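Local atomic coordinates of periplasmic molybdate-binding protein (Azotobacter vinelandii, PDB entry 1ATG), a protein that binds molybdate or tungstate in the periplasm, probably delivering the oxyanion to an ABC transporter. Residues 146-150 against 162-168. Sequence-based numbering, arbitrary orientation.
With WO4 (tungstate(VI)ion), chain B; SO4 (sulfate ion), chain D.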
ATOM      1  N   VAL A 146       5.322  -3.419   2.655  1.00  4.28           N
ATOM      2  CA  VAL A 146       4.302  -3.418   3.713  1.00  4.39           C
ATOM      3  C   VAL A 146       3.618  -4.769   3.794  1.00  3.90           C
ATOM      4  O   VAL A 146       3.099  -5.151   4.852  1.00  4.41           O
ATOM      5  CB  VAL A 146       3.342  -2.234   3.603  1.00  4.35           C
ATOM      6  CG1 VAL A 146       2.299  -2.409   2.520  1.00  4.28           C
ATOM      7  CG2 VAL A 146       2.650  -1.976   4.942  1.00  4.35           C
ATOM      8  N   GLY A 147       3.620  -5.554   2.722  1.00  4.82           N
ATOM      9  CA  GLY A 147       3.174  -6.944   2.779  1.00  5.36           C
ATOM     10  C   GLY A 147       3.991  -7.711   3.827  1.00  5.44           C
ATOM     11  O   GLY A 147       3.443  -8.420   4.676  1.00  5.39           O
ATOM     12  N   GLN A 148       5.310  -7.550   3.806  1.00  4.75           N
ATOM     13  CA  GLN A 148       6.152  -8.217   4.798  1.00  5.65           C
ATOM     14  C   GLN A 148       5.968  -7.619   6.184  1.00  5.31           C
ATOM     15  O   GLN A 148       5.901  -8.378   7.161  1.00  5.78           O
ATOM     16  CB  GLN A 148       7.616  -8.194   4.365  1.00  6.36           C
ATOM     17  CG  GLN A 148       8.541  -8.864   5.377  1.00 11.18           C
ATOM     18  CD  GLN A 148       9.945  -9.025   4.834  1.00 11.62           C
ATOM     19  OE1 GLN A 148      10.782  -8.126   4.860  1.00 12.93           O
ATOM     20  NE2 GLN A 148      10.229 -10.223   4.311  1.00 17.83           N
ATOM     21  N   ALA A 149       5.806  -6.297   6.333  1.00  4.85           N
ATOM     22  CA  ALA A 149       5.549  -5.720   7.650  1.00  4.82           C
ATOM     23  C   ALA A 149       4.269  -6.316   8.239  1.00  4.90           C
ATOM     24  O   ALA A 149       4.219  -6.652   9.419  1.00  4.73           O
ATOM     25  CB  ALA A 149       5.459  -4.211   7.548  1.00  5.43           C
ATOM     26  N   HIS A 150       3.241  -6.407   7.380  1.00  4.29           N
ATOM     27  CA  HIS A 150       1.989  -7.006   7.842  1.00  4.98           C
ATOM     28  C   HIS A 150       2.158  -8.471   8.244  1.00  4.55           C
ATOM     29  O   HIS A 150       1.651  -8.877   9.288  1.00  4.84           O
ATOM     30  CB  HIS A 150       0.913  -6.854   6.749  1.00  5.24           C
ATOM     31  CG  HIS A 150      -0.304  -7.658   7.086  1.00  5.71           C
ATOM     32  ND1 HIS A 150      -0.532  -8.878   6.496  1.00  8.39           N
ATOM     33  CD2 HIS A 150      -1.310  -7.439   7.964  1.00  6.09           C
ATOM     34  CE1 HIS A 150      -1.651  -9.388   6.999  1.00  8.44           C
ATOM     35  NE2 HIS A 150      -2.137  -8.546   7.885  1.00  6.72           N
ATOM     36  N   PHE A 162       3.716  -1.069  11.366  1.00  3.18           N
ATOM     37  CA  PHE A 162       3.017  -0.052  10.581  1.00  3.21           C
ATOM     38  C   PHE A 162       2.563  -0.701   9.284  1.00  3.73           C
ATOM     39  O   PHE A 162       3.369  -1.178   8.475  1.00  4.26           O
ATOM     40  CB  PHE A 162       3.893   1.161  10.304  1.00  4.25           C
ATOM     41  CG  PHE A 162       3.892   2.205  11.379  1.00  3.88           C
ATOM     42  CD1 PHE A 162       2.718   2.843  11.740  1.00  4.31           C
ATOM     43  CD2 PHE A 162       5.063   2.559  12.038  1.00  4.74           C
ATOM     44  CE1 PHE A 162       2.715   3.816  12.716  1.00  6.25           C
ATOM     45  CE2 PHE A 162       5.068   3.542  13.000  1.00  6.53           C
ATOM     46  CZ  PHE A 162       3.891   4.178  13.359  1.00  6.43           C
ATOM     47  N   VAL A 163       1.233  -0.800   9.125  1.00  3.73           N
ATOM     48  CA  VAL A 163       0.627  -1.521   8.020  1.00  4.05           C
ATOM     49  C   VAL A 163      -0.435  -0.688   7.318  1.00  2.86           C
ATOM     50  O   VAL A 163      -0.732   0.434   7.738  1.00  4.17           O
ATOM     51  CB  VAL A 163       0.019  -2.857   8.514  1.00  3.97           C
ATOM     52  CG1 VAL A 163       1.043  -3.748   9.221  1.00  6.02           C
ATOM     53  CG2 VAL A 163      -1.166  -2.611   9.440  1.00  5.60           C
ATOM     54  N   ALA A 164      -0.994  -1.223   6.255  1.00  3.55           N
ATOM     55  CA  ALA A 164      -2.084  -0.578   5.539  1.00  3.39           C
ATOM     56  C   ALA A 164      -3.400  -1.047   6.139  1.00  3.73           C
ATOM     57  O   ALA A 164      -3.601  -2.222   6.435  1.00  3.73           O
ATOM     58  CB  ALA A 164      -2.026  -0.960   4.068  1.00  5.10           C
ATOM     59  N   LEU A 165      -4.383  -0.153   6.210  1.00  4.26           N
ATOM     60  CA  LEU A 165      -5.695  -0.546   6.734  1.00  4.09           C
ATOM     61  C   LEU A 165      -6.289  -1.688   5.949  1.00  4.11           C
ATOM     62  O   LEU A 165      -6.890  -2.619   6.500  1.00  4.94           O
ATOM     63  CB  LEU A 165      -6.624   0.675   6.730  1.00  4.91           C
ATOM     64  CG  LEU A 165      -8.074   0.405   7.177  1.00  5.76           C
ATOM     65  CD1 LEU A 165      -8.139  -0.225   8.554  1.00  7.19           C
ATOM     66  CD2 LEU A 165      -8.871   1.709   7.169  1.00  7.95           C
ATOM     67  N   ALA A 166      -6.148  -1.700   4.619  1.00  4.75           N
ATOM     68  CA  ALA A 166      -6.703  -2.749   3.789  1.00  5.45           C
ATOM     69  C   ALA A 166      -6.233  -4.127   4.203  1.00  4.89           C
ATOM     70  O   ALA A 166      -6.943  -5.115   3.997  1.00  6.28           O
ATOM     71  CB  ALA A 166      -6.310  -2.513   2.330  1.00  6.78           C
ATOM     72  N   GLN A 167      -5.022  -4.261   4.748  1.00  4.78           N
ATOM     73  CA  GLN A 167      -4.487  -5.554   5.125  1.00  5.24           C
ATOM     74  C   GLN A 167      -5.099  -6.129   6.383  1.00  5.12           C
ATOM     75  O   GLN A 167      -4.918  -7.328   6.658  1.00  6.57           O
ATOM     76  CB  GLN A 167      -2.968  -5.433   5.336  1.00  5.65           C
ATOM     77  CG  GLN A 167      -2.220  -5.061   4.067  1.00  5.07           C
ATOM     78  CD  GLN A 167      -0.773  -4.749   4.413  1.00  4.50           C
ATOM     79  OE1 GLN A 167      -0.500  -3.927   5.284  1.00  5.81           O
ATOM     80  NE2 GLN A 167       0.164  -5.400   3.722  1.00  5.71           N
ATOM     81  N   ILE A 168      -5.778  -5.322   7.188  1.00  4.93           N
ATOM     82  CA  ILE A 168      -6.287  -5.790   8.472  1.00  6.39           C
ATOM     83  C   ILE A 168      -7.776  -5.612   8.663  1.00  7.14           C
ATOM     84  O   ILE A 168      -8.356  -6.246   9.567  1.00  7.97           O
ATOM     85  CB  ILE A 168      -5.528  -5.142   9.652  1.00  4.98           C
ATOM     86  CG1 ILE A 168      -5.715  -3.628   9.709  1.00  7.26           C
ATOM     87  CG2 ILE A 168      -4.050  -5.517   9.607  1.00  7.13           C
ATOM     88  CD1 ILE A 168      -4.980  -2.967  10.870  1.00  7.21           C
TER
HETATM   89  W   WO4 B 250       4.198  -0.693  -0.443  1.00  5.39           W
HETATM   90  O1  WO4 B 250       4.905  -2.224   0.118  1.00  5.04           O
HETATM   91  O2  WO4 B 250       2.505  -0.866  -0.754  1.00  3.47           O
HETATM   92  O3  WO4 B 250       4.394   0.577   0.769  1.00  6.63           O
HETATM   93  O4  WO4 B 250       4.981  -0.139  -1.932  1.00  4.45           O
HETATM   94  S   SO4 D 451       7.080 -12.578   4.717  0.50 14.83           S
HETATM   95  O1  SO4 D 451       6.420 -13.917   4.522  0.50 17.89           O
HETATM   96  O2  SO4 D 451       6.954 -12.203   6.161  0.50 17.35           O
HETATM   97  O3  SO4 D 451       6.399 -11.557   3.857  0.50 17.08           O
HETATM   98  O4  SO4 D 451       8.525 -12.666   4.343  0.50 16.76           O
HETATM   99  O   HOH W   1      -4.386  -9.381   9.085  1.00  8.86           O
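The tungstate pocket between the two domains is walled in part by the first turn of helix 146-154, and V146 and H150 of that turn pack against V163 and Q167 of segment 162-168. V146 N donates an almost straight bond of 2.8 Å to tungstate O1. T8, N9, S36 and Y117 also bond the anion. V146 CG1 faces the tungstate. V146 CG2, anti to the backbone N, turns instead to the end of strand 160-164 and lies 3.7 Å from V163 CA.

The Q167 amide ties the two segments together. Q167 NE2 donates to V146 O at 3.2 Å, from above the carbonyl plane. H150 N reaches the same oxygen from the opposite face, as part of the helix. At the other end of the amide, Q167 OE1 accepts from A164 N at 2.9 Å. Both ends of the amide are thus held, which fixes its rotation. H150 CB sits against this amide, 3.4 Å from Q167 NE2. Q167 CB lies over one face of the H150 ring in a CH-pi contact, 4.0 Å from the centroid. The chi1 of 170° sets H150 CG anti to the backbone N, and the ring extends past Q167 to put its edge near I168 CG2. A water joins H150 NE2 to Q167 O, and W85 also meets the ring.

Were Q167 an alanine, A164 N would probably lose this acceptor and V146 O its second donor. The arrangement is consistent with a second-shell role for Q167: uncharged hydrogen bonds of its side-chain amide fasten the anion-binding helix turn to the strand end behind it.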